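Local coordinates for glycosyl hydrolases family 31 family protein (Aspergillus niger, PDB 6DRU) that catalyses the hydrolytic release of alpha-xylose from the non-reducing terminal glucose of xyloglucan oligosaccharides, at residues S360-Y365 against G400-A405; E407-G410 against I415-I418; V333-L338 against G342-T347; G352-W357 against P423-A428; G293-D298 against A322-S327. One frame throughout, in Å; residues are numbered along the deposited sequence.

In the fold
All five contacts lie in the family 31 TIM-barrel domain. Contact 1 touches the other four. Its centre is about 6 Å from that of contact 4, 11 Å from contact 2, 13 Å from contact 3 and 14 Å from contact 5. Contacts 1, 4 and 5 reach one sheet through strands 319-328, 355-357 and 360-364. Contact 5 is the one nearest to catalysis: the side chain of Trp325 is about 3 Å from that of the active-site residue Asp395 and about 4 Å from the bound xylose. Contacts 1 and 2 share a bound glucose. Contact 3 lies away from the annotated sites and meets contact 4 through strands 346-347 and 425-426.

Contact 1 (S360-Y365 against G400-A405); sequences SYIRNY and GALGEA. With BGC (beta-D-glucopyranose), chain F.
Leu402 reaches from the loop 400-405 to Ile362 and Asn364 on strand 360-364. Its first torsion (chi1 -168°) puts CG opposite the backbone N and carries both methyls to the strand. CB meets nothing there, and CG splits into two methyls with different partners. CD1 lies 3.7 Å from Asn364 OD1, against the oxygen of the amide. CD2 is 3.8 Å from Ile362 CD1 and also touches CG1 of the same residue, and the two side chains cross at about a right angle. CD2 packs on Trp325 as well. The amide nitrogen of Asn364 works through water. One water accepts from Asn364 ND2 at 3.0 Å and donates to Ala401 O at 2.7 Å. A second water accepts both from Asn364 ND2 and, at 2.9 Å, from Gly400 N. An apolar patch thus lies beside a water-bridged polar one. Further along, Glu404 OE2 accepts a hydrogen bond from O4 of the bound glucose at 2.6 Å. OE2 also bonds Asn173, and OE1 pairs with Lys119 of the third subunit. The Leu402 side chain is about 8 Å from that of Asp395, consistent with a loop bordering the substrate site at the C-terminal end of the barrel strands.

Contact 2 (E407-G410 against I415-I418); sequences ENNG and IESI. With BGC (beta-D-glucopyranose), chain F.
Glu416 packs closest against the loop 407-410. Its CG sits 3.4 Å from Asn408 O, and the chain runs on extended to bring OE2 3.3 Å from Gly410 N. That bond is weak, with an N-H...O angle of only 124°. A water also ties the backbones. It donates to Glu407 O at 2.7 Å, sits 3.1 Å from Ile415 O, and accepts from Asn408 ND2 at 3.0 Å. More acceptors surround it than it has protons, so its donations are probably shared. Segment 415-418 includes part of the short helix 413-417, so the chain here turns from the loop after barrel strand 391-394 into a helix and folds back on itself. Asn408 CB makes a light touch, 4.1 Å from Ile415 CG2. The amide beyond it turns to a neighbouring copy: OD1 is bonded to Arg363 and ND2 to Pro351 O, both of the second subunit. The loose side is at Gly410, which is partly exposed and, like Glu416, touches a bound galactose. Asn409 ND2 donates to O4 of the bound glucose at 3.1 Å, but the exact placing of this amide against the sugar is doubtful.

Contact 3 (V333-L338 against G342-T347); sequences VNYAAL and GLLSAT
Leu338, Leu343 and Leu344 share one first torsion. In each, CG stands anti to the carbonyl carbon and beside the backbone N (chi1 -71° in Leu338), and this lets Leu338 pack on both of the others. Its CD2 lies 3.8 Å from Leu343 CB and nearly as close to Leu343 CD1. Its CB takes the other leucine, 3.7 Å from Leu344 CD2. Both neighbours cross Leu338 at about a right angle, and in each pair a methyl lies against a CB. Tyr335, one turn earlier, differs: CG is anti to the backbone N (chi1 172°), and only the ring comes near Leu344. CE1 is 4.3 Å from Leu344 CD1, and the methyl approaches the ring obliquely. The hydroxyl of Tyr335 is hydrogen-bonded to Gln411 of the second subunit.

The backbone makes the one polar link. Leu343 N donates to Leu338 O at 3.0 Å, with an N-H...O angle of 163°, and the donor lies in the carbonyl plane. This is a bond of the six-to-one kind. Gly342, just before Leu343, has positive phi. The arrangement fits a Schellman motif, and the Leu338-Leu343 packing is the apolar pair that often goes with it.

The turn follows helix 335-340 and leads toward strand 346-347. Phe375 of helix 370-385 packs on Leu338 and Leu343. Val328 of strand 319-328 touches Tyr335, Leu338 and Leu344. Arg363 of strand 360-364 borders Tyr335 and Leu344.

Contact 4 (G352-W357 against P423-A428); sequences GTTDSW and PNVNYA
Thr354, which forms a classic beta bulge with Asp355, meets Val425, and the touch is narrow. Thr354 and Asp355 both face Ile362 of the neighbouring strand, so the strand carries one extra residue there. The main contact is methyl on methyl: Thr354 CG2 lies 3.8 Å from Val425 CG1, with the two side chains crossing at about a right angle. The torsion of Thr354 (chi1 53°) sets OG1 between the backbone N and the carbonyl carbon. CG2 is then the branch that faces Val425, and OG1 is left to bond Asn364 N. Pro423 adds a second touch. Its CG is 4.0 Å from Thr354 O, a ring carbon against a carbonyl oxygen. The nearest CA atoms, of Thr354 and Pro423, are still 6.8 Å apart.

The other methyl of Val425 is used within its own segment. CG2 sits 3.4 Å above the ring plane of Tyr427, offset toward the rim. Asp355, next to Thr354, bends back to its own strand: OD1 accepts from Ser356 N at 2.7 Å, on the anti side of the carboxylate and about 28° out of its plane. The same group reaches two neighbouring loop residues, with OD2 on Leu402 N and OD1 on Asn409 N.

Thr354 lies just before strand 355-357, which runs antiparallel to strand 360-364 in the large sheet of the barrel domain. The short, weakly bonded strand 425-426 pairs antiparallel with 346-347, whose Thr347 packs on Pro423 and Val425. Helix 432-435 follows close behind, with Gln432 on Val425.

Contact 5 (G293-D298 against A322-S327); sequences GDWALD and ASLWPS. With NAG (2-acetamido-2-deoxy-beta-D-glucopyranose), chain D.
Trp325, a residue of the xylose pocket, stands just after the 322-324 part of barrel strand 319-328, where the strand is interrupted, and Trp295 of the loop 293-298 bonds its backbone carbonyl. Trp295 NE1 donates to Trp325 O at 3.0 Å. The bond is nearly straight, at 178°, and the oxygen lies in the plane of the Trp295 ring. The N-H approaches the carbonyl oxygen nearly along its C=O axis. This bond probably helps fix the rotation of the indole. Gly293 O lies 3.3 Å above one face of the same ring, offset toward the rim. On the strand side, Leu324 CB is 4.2 Å from Trp295 CD1 and approaches the ring obliquely.

A water closes the other end. It donates to Ser327 O at 2.8 Å and accepts a weak bond from Gly293 N at 3.3 Å. The direct pair, Gly293 N and Ser327 O, is not hydrogen-bonded because its angle is poor. Ser327 OG lies at the edge of the Trp325 ring, in its plane, and its main partner is Gln292.

The Trp325 ring meets those of Tyr286 and Trp357, and its NE1 makes a weak bond to Asp395. The loop after strand 281-284 thus holds the backbone of a pocket tryptophan, an arrangement of the active-site end of a TIM barrel.

Contact 1 (S360-Y365 against G400-A405)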
# COMPACT_ATOMS: atom_id res chain seq x y z
N SER A 360 5.04 28.17 -13.93
CA SER A 360 3.72 27.57 -13.86
C SER A 360 3.85 26.08 -13.61
O SER A 360 4.77 25.43 -14.11
CB SER A 360 2.93 27.81 -15.16
OG SER A 360 2.91 29.19 -15.49
N TYR A 361 2.92 25.53 -12.83
CA TYR A 361 2.85 24.09 -12.65
C TYR A 361 2.08 23.46 -13.80
O TYR A 361 1.06 24.00 -14.24
CB TYR A 361 2.21 23.76 -11.30
CG TYR A 361 3.08 24.14 -10.13
CD1 TYR A 361 2.99 25.40 -9.54
CD2 TYR A 361 4.02 23.25 -9.61
CE1 TYR A 361 3.79 25.75 -8.47
CE2 TYR A 361 4.83 23.60 -8.55
CZ TYR A 361 4.71 24.85 -7.98
OH TYR A 361 5.51 25.20 -6.92
N ILE A 362 2.57 22.32 -14.29
CA ILE A 362 2.16 21.78 -15.57
C ILE A 362 1.76 20.31 -15.42
O ILE A 362 1.94 19.70 -14.37
CB ILE A 362 3.26 21.93 -16.64
CG1 ILE A 362 4.60 21.43 -16.09
CG2 ILE A 362 3.37 23.38 -17.07
CD1 ILE A 362 4.89 19.96 -16.36
N ARG A 363 1.22 19.77 -16.51
CA ARG A 363 0.90 18.35 -16.63
C ARG A 363 1.45 17.85 -17.96
O ARG A 363 1.27 18.49 -18.99
CB ARG A 363 -0.61 18.11 -16.57
CG ARG A 363 -1.31 18.75 -15.39
CD ARG A 363 -2.73 19.16 -15.75
NE ARG A 363 -3.36 19.95 -14.69
CZ ARG A 363 -4.14 19.44 -13.74
NH1 ARG A 363 -4.42 18.15 -13.73
NH2 ARG A 363 -4.66 20.24 -12.82
N ASN A 364 2.12 16.70 -17.93
CA ASN A 364 2.63 16.09 -19.15
C ASN A 364 1.49 15.41 -19.91
O ASN A 364 0.64 14.75 -19.30
CB ASN A 364 3.73 15.08 -18.85
CG ASN A 364 5.11 15.70 -18.83
OD1 ASN A 364 5.25 16.91 -18.63
ND2 ASN A 364 6.13 14.88 -19.03
N TYR A 365 1.49 15.56 -21.23
CA TYR A 365 0.53 14.84 -22.04
C TYR A 365 0.84 13.34 -22.00
O TYR A 365 1.97 12.92 -21.72
CB TYR A 365 0.53 15.36 -23.48
CG TYR A 365 1.38 14.57 -24.45
CD1 TYR A 365 0.79 13.89 -25.51
CD2 TYR A 365 2.76 14.49 -24.30
CE1 TYR A 365 1.55 13.16 -26.41
CE2 TYR A 365 3.53 13.75 -25.19
CZ TYR A 365 2.91 13.10 -26.24
OH TYR A 365 3.67 12.37 -27.13
N GLY A 400 7.35 11.00 -16.21
CA GLY A 400 7.13 11.31 -14.81
C GLY A 400 7.21 12.79 -14.52
O GLY A 400 6.24 13.53 -14.73
N ALA A 401 8.36 13.25 -14.04
CA ALA A 401 8.62 14.67 -13.88
C ALA A 401 8.94 15.28 -15.24
O ALA A 401 8.80 14.63 -16.28
CB ALA A 401 9.74 14.90 -12.86
N LEU A 402 9.39 16.53 -15.26
CA LEU A 402 9.68 17.22 -16.51
C LEU A 402 11.18 17.17 -16.81
O LEU A 402 11.89 18.17 -16.78
CB LEU A 402 9.16 18.65 -16.46
CG LEU A 402 9.13 19.40 -17.80
CD1 LEU A 402 8.55 18.53 -18.90
CD2 LEU A 402 8.33 20.69 -17.67
N GLY A 403 11.66 15.95 -17.07
CA GLY A 403 12.97 15.75 -17.65
C GLY A 403 14.13 15.67 -16.68
O GLY A 403 15.24 15.32 -17.11
N GLU A 404 13.93 15.97 -15.40
CA GLU A 404 15.01 15.98 -14.44
C GLU A 404 14.74 14.98 -13.31
O GLU A 404 13.62 14.50 -13.13
CB GLU A 404 15.23 17.38 -13.85
CG GLU A 404 15.43 18.46 -14.89
CD GLU A 404 16.81 18.43 -15.51
OE1 GLU A 404 17.67 17.68 -15.01
OE2 GLU A 404 17.04 19.16 -16.49
N ALA A 405 15.79 14.68 -12.56
CA ALA A 405 15.71 13.79 -11.41
C ALA A 405 15.22 14.49 -10.15
O ALA A 405 15.26 13.90 -9.07
CB ALA A 405 17.07 13.13 -11.15
C2 BGC F . 17.61 23.41 -15.35
C3 BGC F . 16.87 22.16 -15.66
C4 BGC F . 16.03 22.35 -16.94
C5 BGC F . 16.89 22.90 -18.05
C6 BGC F . 16.02 23.22 -19.26
C1 BGC F . 18.42 23.79 -16.56
O2 BGC F . 18.47 23.22 -14.21
O3 BGC F . 16.05 21.83 -14.60
O4 BGC F . 15.49 21.12 -17.35
O5 BGC F . 17.53 24.09 -17.62
O6 BGC F . 16.72 24.09 -20.12
O HOH W 1 9.09 14.40 -19.00
O HOH W 2 5.49 12.12 -18.08

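Contact 2 (E407-G410 against I415-I418)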
# COMPACT_ATOMS: atom_id res chain seq x y z
N GLU A 407 12.05 17.37 -8.63
CA GLU A 407 10.78 18.02 -8.91
C GLU A 407 10.93 19.54 -8.82
O GLU A 407 11.97 20.06 -8.41
CB GLU A 407 9.70 17.53 -7.94
CG GLU A 407 8.92 16.32 -8.43
CD GLU A 407 7.98 16.66 -9.58
OE1 GLU A 407 7.78 17.87 -9.85
OE2 GLU A 407 7.45 15.73 -10.21
N ASN A 408 9.87 20.24 -9.23
CA ASN A 408 9.81 21.70 -9.18
C ASN A 408 10.86 22.32 -10.10
O ASN A 408 11.61 23.21 -9.71
CB ASN A 408 9.95 22.21 -7.75
CG ASN A 408 8.90 21.62 -6.82
OD1 ASN A 408 7.71 21.93 -6.92
ND2 ASN A 408 9.34 20.77 -5.90
N ASN A 409 10.91 21.81 -11.33
CA ASN A 409 11.86 22.31 -12.31
C ASN A 409 11.62 23.79 -12.58
O ASN A 409 10.51 24.30 -12.44
CB ASN A 409 11.74 21.51 -13.61
CG ASN A 409 12.91 21.74 -14.55
OD1 ASN A 409 13.90 22.36 -14.18
ND2 ASN A 409 12.80 21.22 -15.77
N GLY A 410 12.69 24.49 -12.95
CA GLY A 410 12.62 25.91 -13.22
C GLY A 410 12.69 26.80 -12.00
O GLY A 410 12.85 28.02 -12.15
N ILE A 415 15.22 24.92 -3.81
CA ILE A 415 13.93 24.25 -3.86
C ILE A 415 14.02 22.94 -4.63
O ILE A 415 13.46 21.92 -4.21
CB ILE A 415 12.87 25.19 -4.46
CG1 ILE A 415 12.60 26.37 -3.52
CG2 ILE A 415 11.58 24.43 -4.75
CD1 ILE A 415 11.69 27.42 -4.11
N GLU A 416 14.74 22.95 -5.76
CA GLU A 416 14.92 21.73 -6.54
C GLU A 416 15.62 20.65 -5.73
O GLU A 416 15.36 19.45 -5.94
CB GLU A 416 15.71 22.03 -7.81
CG GLU A 416 14.93 22.80 -8.87
CD GLU A 416 15.81 23.27 -10.01
OE1 GLU A 416 17.05 23.32 -9.82
OE2 GLU A 416 15.28 23.60 -11.09
N SER A 417 16.50 21.03 -4.81
CA SER A 417 17.24 20.07 -4.01
C SER A 417 16.42 19.49 -2.86
O SER A 417 16.83 18.48 -2.28
CB SER A 417 18.51 20.71 -3.46
OG SER A 417 18.21 21.76 -2.56
N ILE A 418 15.29 20.10 -2.52
CA ILE A 418 14.43 19.53 -1.48
C ILE A 418 13.88 18.19 -1.97
O ILE A 418 13.33 18.12 -3.08
CB ILE A 418 13.28 20.50 -1.14
CG1 ILE A 418 13.84 21.86 -0.73
CG2 ILE A 418 12.42 19.94 -0.03
CD1 ILE A 418 12.78 22.92 -0.53
C2 BGC F . 17.61 23.41 -15.35
C3 BGC F . 16.87 22.16 -15.66
C4 BGC F . 16.03 22.35 -16.94
C5 BGC F . 16.89 22.90 -18.05
C6 BGC F . 16.02 23.22 -19.26
C1 BGC F . 18.42 23.79 -16.56
O2 BGC F . 18.47 23.22 -14.21
O3 BGC F . 16.05 21.83 -14.60
O4 BGC F . 15.49 21.12 -17.35
O5 BGC F . 17.53 24.09 -17.62
O6 BGC F . 16.72 24.09 -20.12
O HOH W 3 12.08 19.56 -5.75

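Contact 3 (V333-L338 against G342-T347)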
# COMPACT_ATOMS: atom_id res chain seq x y z
N VAL A 333 -3.93 27.20 -25.20
CA VAL A 333 -5.18 27.15 -25.96
C VAL A 333 -5.71 25.73 -26.06
O VAL A 333 -6.90 25.54 -26.34
CB VAL A 333 -4.97 27.76 -27.36
CG1 VAL A 333 -4.32 29.13 -27.24
CG2 VAL A 333 -4.13 26.84 -28.22
N ASN A 334 -4.87 24.72 -25.85
CA ASN A 334 -5.28 23.33 -25.90
C ASN A 334 -5.57 22.74 -24.53
O ASN A 334 -5.93 21.56 -24.45
CB ASN A 334 -4.20 22.49 -26.60
CG ASN A 334 -3.92 22.97 -28.01
OD1 ASN A 334 -4.83 23.34 -28.76
ND2 ASN A 334 -2.65 22.96 -28.39
N TYR A 335 -5.42 23.52 -23.46
CA TYR A 335 -5.54 22.96 -22.11
C TYR A 335 -6.93 22.38 -21.86
O TYR A 335 -7.06 21.29 -21.30
CB TYR A 335 -5.21 24.02 -21.06
CG TYR A 335 -5.50 23.55 -19.65
CD1 TYR A 335 -4.81 22.48 -19.10
CD2 TYR A 335 -6.46 24.18 -18.87
CE1 TYR A 335 -5.06 22.05 -17.81
CE2 TYR A 335 -6.73 23.76 -17.58
CZ TYR A 335 -6.02 22.69 -17.06
OH TYR A 335 -6.28 22.26 -15.78
N ALA A 336 -7.98 23.11 -22.25
CA ALA A 336 -9.34 22.63 -22.00
C ALA A 336 -9.63 21.34 -22.76
O ALA A 336 -10.20 20.40 -22.20
CB ALA A 336 -10.35 23.71 -22.37
N ALA A 337 -9.23 21.28 -24.03
CA ALA A 337 -9.48 20.08 -24.83
C ALA A 337 -8.66 18.90 -24.32
O ALA A 337 -9.17 17.77 -24.24
CB ALA A 337 -9.17 20.35 -26.30
N LEU A 338 -7.39 19.13 -23.97
CA LEU A 338 -6.55 18.06 -23.45
C LEU A 338 -7.10 17.53 -22.13
O LEU A 338 -7.03 16.33 -21.85
CB LEU A 338 -5.12 18.55 -23.27
CG LEU A 338 -4.32 18.81 -24.54
CD1 LEU A 338 -3.15 19.74 -24.24
CD2 LEU A 338 -3.83 17.49 -25.11
N GLY A 342 -9.20 13.60 -21.61
CA GLY A 342 -8.32 12.70 -20.88
C GLY A 342 -7.01 12.41 -21.58
O GLY A 342 -6.57 11.26 -21.61
N LEU A 343 -6.38 13.44 -22.15
CA LEU A 343 -5.12 13.28 -22.86
C LEU A 343 -3.93 13.72 -22.04
O LEU A 343 -2.83 13.86 -22.58
CB LEU A 343 -5.16 14.05 -24.18
CG LEU A 343 -6.41 13.86 -25.04
CD1 LEU A 343 -6.32 14.72 -26.29
CD2 LEU A 343 -6.60 12.39 -25.39
N LEU A 344 -4.11 13.94 -20.74
CA LEU A 344 -3.03 14.36 -19.86
C LEU A 344 -2.82 13.31 -18.77
O LEU A 344 -3.78 12.80 -18.19
CB LEU A 344 -3.33 15.71 -19.21
CG LEU A 344 -3.66 16.88 -20.14
CD1 LEU A 344 -4.10 18.09 -19.33
CD2 LEU A 344 -2.46 17.22 -21.00
N SER A 345 -1.55 13.01 -18.50
CA SER A 345 -1.22 12.25 -17.31
C SER A 345 -1.45 13.12 -16.07
O SER A 345 -1.62 14.34 -16.16
CB SER A 345 0.23 11.77 -17.36
OG SER A 345 1.13 12.86 -17.29
N ALA A 346 -1.47 12.47 -14.91
CA ALA A 346 -1.73 13.21 -13.68
C ALA A 346 -1.19 12.43 -12.50
O ALA A 346 -1.25 11.20 -12.48
CB ALA A 346 -3.23 13.47 -13.50
N THR A 347 -0.65 13.15 -11.52
CA THR A 347 -0.40 12.55 -10.22
C THR A 347 -1.71 12.03 -9.64
O THR A 347 -2.78 12.59 -9.87
CB THR A 347 0.25 13.56 -9.27
OG1 THR A 347 -0.58 14.71 -9.16
CG2 THR A 347 1.62 13.97 -9.79

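Contact 4 (G352-W357 against P423-A428)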
# COMPACT_ATOMS: atom_id res chain seq x y z
N GLY A 352 -3.30 17.15 -9.71
CA GLY A 352 -2.87 16.37 -10.84
C GLY A 352 -1.64 16.90 -11.54
O GLY A 352 -1.17 16.27 -12.50
N THR A 353 -1.10 18.03 -11.10
CA THR A 353 0.11 18.58 -11.72
C THR A 353 1.29 17.64 -11.51
O THR A 353 1.45 17.04 -10.44
CB THR A 353 0.43 19.95 -11.13
OG1 THR A 353 0.34 19.90 -9.70
CG2 THR A 353 -0.55 20.99 -11.65
N THR A 354 2.12 17.52 -12.54
CA THR A 354 3.24 16.58 -12.52
C THR A 354 4.59 17.25 -12.31
O THR A 354 5.51 16.60 -11.82
CB THR A 354 3.27 15.78 -13.83
OG1 THR A 354 3.27 16.69 -14.95
CG2 THR A 354 2.06 14.88 -13.93
N ASP A 355 4.73 18.53 -12.67
CA ASP A 355 5.97 19.26 -12.45
C ASP A 355 5.72 20.75 -12.62
O ASP A 355 4.57 21.20 -12.58
CB ASP A 355 7.06 18.78 -13.42
CG ASP A 355 8.47 18.93 -12.85
OD1 ASP A 355 8.68 19.84 -12.01
OD2 ASP A 355 9.36 18.15 -13.25
N SER A 356 6.79 21.53 -12.81
CA SER A 356 6.67 22.96 -13.04
C SER A 356 7.72 23.40 -14.04
O SER A 356 8.76 22.74 -14.21
CB SER A 356 6.81 23.77 -11.74
OG SER A 356 8.11 23.62 -11.19
N TRP A 357 7.45 24.52 -14.70
CA TRP A 357 8.36 25.15 -15.64
C TRP A 357 7.77 26.49 -16.04
O TRP A 357 6.55 26.64 -16.12
CB TRP A 357 8.61 24.28 -16.88
CG TRP A 357 9.55 24.91 -17.85
CD1 TRP A 357 9.24 25.46 -19.06
CD2 TRP A 357 10.96 25.09 -17.68
NE1 TRP A 357 10.37 25.96 -19.66
CE2 TRP A 357 11.44 25.74 -18.83
CE3 TRP A 357 11.87 24.75 -16.67
CZ2 TRP A 357 12.78 26.06 -19.00
CZ3 TRP A 357 13.20 25.07 -16.84
CH2 TRP A 357 13.65 25.72 -18.00
N PRO A 423 7.11 11.59 -9.03
CA PRO A 423 5.68 11.25 -9.05
C PRO A 423 5.40 9.91 -9.71
O PRO A 423 5.91 9.61 -10.80
CB PRO A 423 5.07 12.40 -9.86
CG PRO A 423 6.16 12.79 -10.80
CD PRO A 423 7.47 12.56 -10.08
N ASN A 424 4.59 9.09 -9.04
CA ASN A 424 4.02 7.88 -9.64
C ASN A 424 2.69 8.27 -10.27
O ASN A 424 1.61 8.13 -9.68
CB ASN A 424 3.86 6.79 -8.60
CG ASN A 424 3.36 5.48 -9.19
OD1 ASN A 424 3.37 5.30 -10.41
ND2 ASN A 424 2.92 4.57 -8.33
N VAL A 425 2.76 8.77 -11.50
CA VAL A 425 1.62 9.38 -12.16
C VAL A 425 0.71 8.32 -12.77
O VAL A 425 1.09 7.15 -12.89
CB VAL A 425 2.07 10.39 -13.24
CG1 VAL A 425 3.01 11.42 -12.63
CG2 VAL A 425 2.75 9.66 -14.39
N ASN A 426 -0.49 8.73 -13.17
CA ASN A 426 -1.43 7.86 -13.87
C ASN A 426 -1.27 8.04 -15.38
O ASN A 426 -1.31 9.16 -15.88
CB ASN A 426 -2.87 8.18 -13.47
CG ASN A 426 -3.32 7.43 -12.24
OD1 ASN A 426 -2.85 6.32 -11.97
ND2 ASN A 426 -4.25 8.02 -11.49
N TYR A 427 -1.08 6.93 -16.08
CA TYR A 427 -1.10 6.90 -17.54
C TYR A 427 -2.28 6.06 -18.01
O TYR A 427 -2.97 5.41 -17.22
CB TYR A 427 0.20 6.31 -18.11
CG TYR A 427 1.43 7.15 -17.89
CD1 TYR A 427 1.51 8.45 -18.37
CD2 TYR A 427 2.53 6.64 -17.21
CE1 TYR A 427 2.65 9.22 -18.18
CE2 TYR A 427 3.67 7.39 -17.01
CZ TYR A 427 3.72 8.68 -17.50
OH TYR A 427 4.86 9.44 -17.30
N ALA A 428 -2.51 6.09 -19.32
CA ALA A 428 -3.53 5.23 -19.91
C ALA A 428 -3.08 3.78 -19.99
O ALA A 428 -3.93 2.89 -20.11
CB ALA A 428 -3.90 5.73 -21.31

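Contact 5 (G293-D298 against A322-S327)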
# COMPACT_ATOMS: atom_id res chain seq x y z
N GLY A 293 2.02 23.86 -24.22
CA GLY A 293 0.91 23.08 -24.72
C GLY A 293 0.30 23.62 -25.98
O GLY A 293 -0.54 22.94 -26.59
N ASP A 294 0.67 24.84 -26.40
CA ASP A 294 0.16 25.38 -27.65
C ASP A 294 0.71 24.62 -28.85
O ASP A 294 0.00 24.43 -29.84
CB ASP A 294 0.52 26.87 -27.75
CG ASP A 294 -0.39 27.74 -26.90
OD1 ASP A 294 -1.28 27.19 -26.22
OD2 ASP A 294 -0.21 28.98 -26.92
N TRP A 295 1.96 24.17 -28.77
CA TRP A 295 2.61 23.39 -29.82
C TRP A 295 2.53 24.12 -31.16
O TRP A 295 2.02 23.62 -32.16
CB TRP A 295 2.00 21.99 -29.90
CG TRP A 295 2.31 21.20 -28.67
CD1 TRP A 295 3.49 21.16 -27.99
CD2 TRP A 295 1.41 20.36 -27.94
NE1 TRP A 295 3.39 20.34 -26.90
CE2 TRP A 295 2.12 19.83 -26.84
CE3 TRP A 295 0.07 19.99 -28.11
CZ2 TRP A 295 1.54 18.96 -25.92
CZ3 TRP A 295 -0.50 19.13 -27.19
CH2 TRP A 295 0.23 18.62 -26.12
N ALA A 296 3.05 25.35 -31.14
CA ALA A 296 3.11 26.23 -32.30
C ALA A 296 4.03 27.39 -31.95
O ALA A 296 4.12 27.80 -30.79
CB ALA A 296 1.72 26.75 -32.68
N LEU A 297 4.71 27.91 -32.96
CA LEU A 297 5.59 29.05 -32.75
C LEU A 297 4.77 30.30 -32.43
O LEU A 297 3.72 30.54 -33.03
CB LEU A 297 6.45 29.29 -33.99
CG LEU A 297 7.42 28.15 -34.31
CD1 LEU A 297 8.06 28.35 -35.68
CD2 LEU A 297 8.49 28.04 -33.24
N ASP A 298 5.25 31.07 -31.46
CA ASP A 298 4.59 32.31 -31.08
C ASP A 298 4.55 33.26 -32.28
O ASP A 298 5.62 33.67 -32.77
CB ASP A 298 5.33 32.96 -29.91
CG ASP A 298 4.63 34.21 -29.38
OD1 ASP A 298 3.50 34.52 -29.84
OD2 ASP A 298 5.20 34.88 -28.50
N ALA A 322 12.26 22.00 -35.15
CA ALA A 322 11.70 22.82 -34.09
C ALA A 322 11.51 21.97 -32.84
O ALA A 322 11.37 20.75 -32.90
CB ALA A 322 10.37 23.45 -34.51
N SER A 323 11.49 22.65 -31.69
CA SER A 323 11.44 22.01 -30.39
C SER A 323 10.03 22.01 -29.83
O SER A 323 9.25 22.94 -30.06
CB SER A 323 12.39 22.71 -29.41
OG SER A 323 12.13 22.32 -28.07
N LEU A 324 9.71 20.96 -29.08
CA LEU A 324 8.44 20.88 -28.36
C LEU A 324 8.66 20.13 -27.06
O LEU A 324 9.42 19.16 -27.01
CB LEU A 324 7.35 20.19 -29.20
CG LEU A 324 7.56 18.73 -29.60
CD1 LEU A 324 6.26 17.96 -29.49
CD2 LEU A 324 8.12 18.64 -31.00
N TRP A 325 8.00 20.59 -26.00
CA TRP A 325 8.02 19.94 -24.71
C TRP A 325 6.69 19.24 -24.45
O TRP A 325 5.65 19.66 -24.97
CB TRP A 325 8.28 20.95 -23.58
CG TRP A 325 9.73 21.27 -23.38
CD1 TRP A 325 10.72 21.22 -24.32
CD2 TRP A 325 10.35 21.70 -22.16
NE1 TRP A 325 11.92 21.60 -23.76
CE2 TRP A 325 11.72 21.89 -22.43
CE3 TRP A 325 9.88 21.93 -20.87
CZ2 TRP A 325 12.62 22.31 -21.46
CZ3 TRP A 325 10.77 22.35 -19.90
CH2 TRP A 325 12.13 22.54 -20.20
N PRO A 326 6.68 18.17 -23.65
CA PRO A 326 5.43 17.46 -23.36
C PRO A 326 4.56 18.14 -22.31
O PRO A 326 3.48 17.63 -22.01
CB PRO A 326 5.92 16.10 -22.87
CG PRO A 326 7.23 16.40 -22.21
CD PRO A 326 7.84 17.53 -23.00
N SER A 327 5.00 19.26 -21.75
CA SER A 327 4.28 19.92 -20.68
C SER A 327 3.12 20.74 -21.23
O SER A 327 3.19 21.33 -22.31
CB SER A 327 5.21 20.82 -19.87
OG SER A 327 5.89 21.74 -20.72
C1 NAG D . 8.94 35.57 -23.61
C2 NAG D . 8.16 36.40 -24.60
C3 NAG D . 9.02 36.94 -25.68
C4 NAG D . 10.22 37.64 -25.09
C5 NAG D . 10.95 36.67 -24.19
C6 NAG D . 12.18 37.31 -23.59
C7 NAG D . 5.78 35.75 -24.75
C8 NAG D . 4.70 34.90 -25.38
N2 NAG D . 7.13 35.62 -25.18
O3 NAG D . 8.26 37.78 -26.51
O4 NAG D . 11.08 38.10 -26.11
O5 NAG D . 10.08 36.27 -23.17
O6 NAG D . 12.31 36.91 -22.24
O7 NAG D . 5.50 36.55 -23.87
O HOH W 4 5.09 22.87 -23.64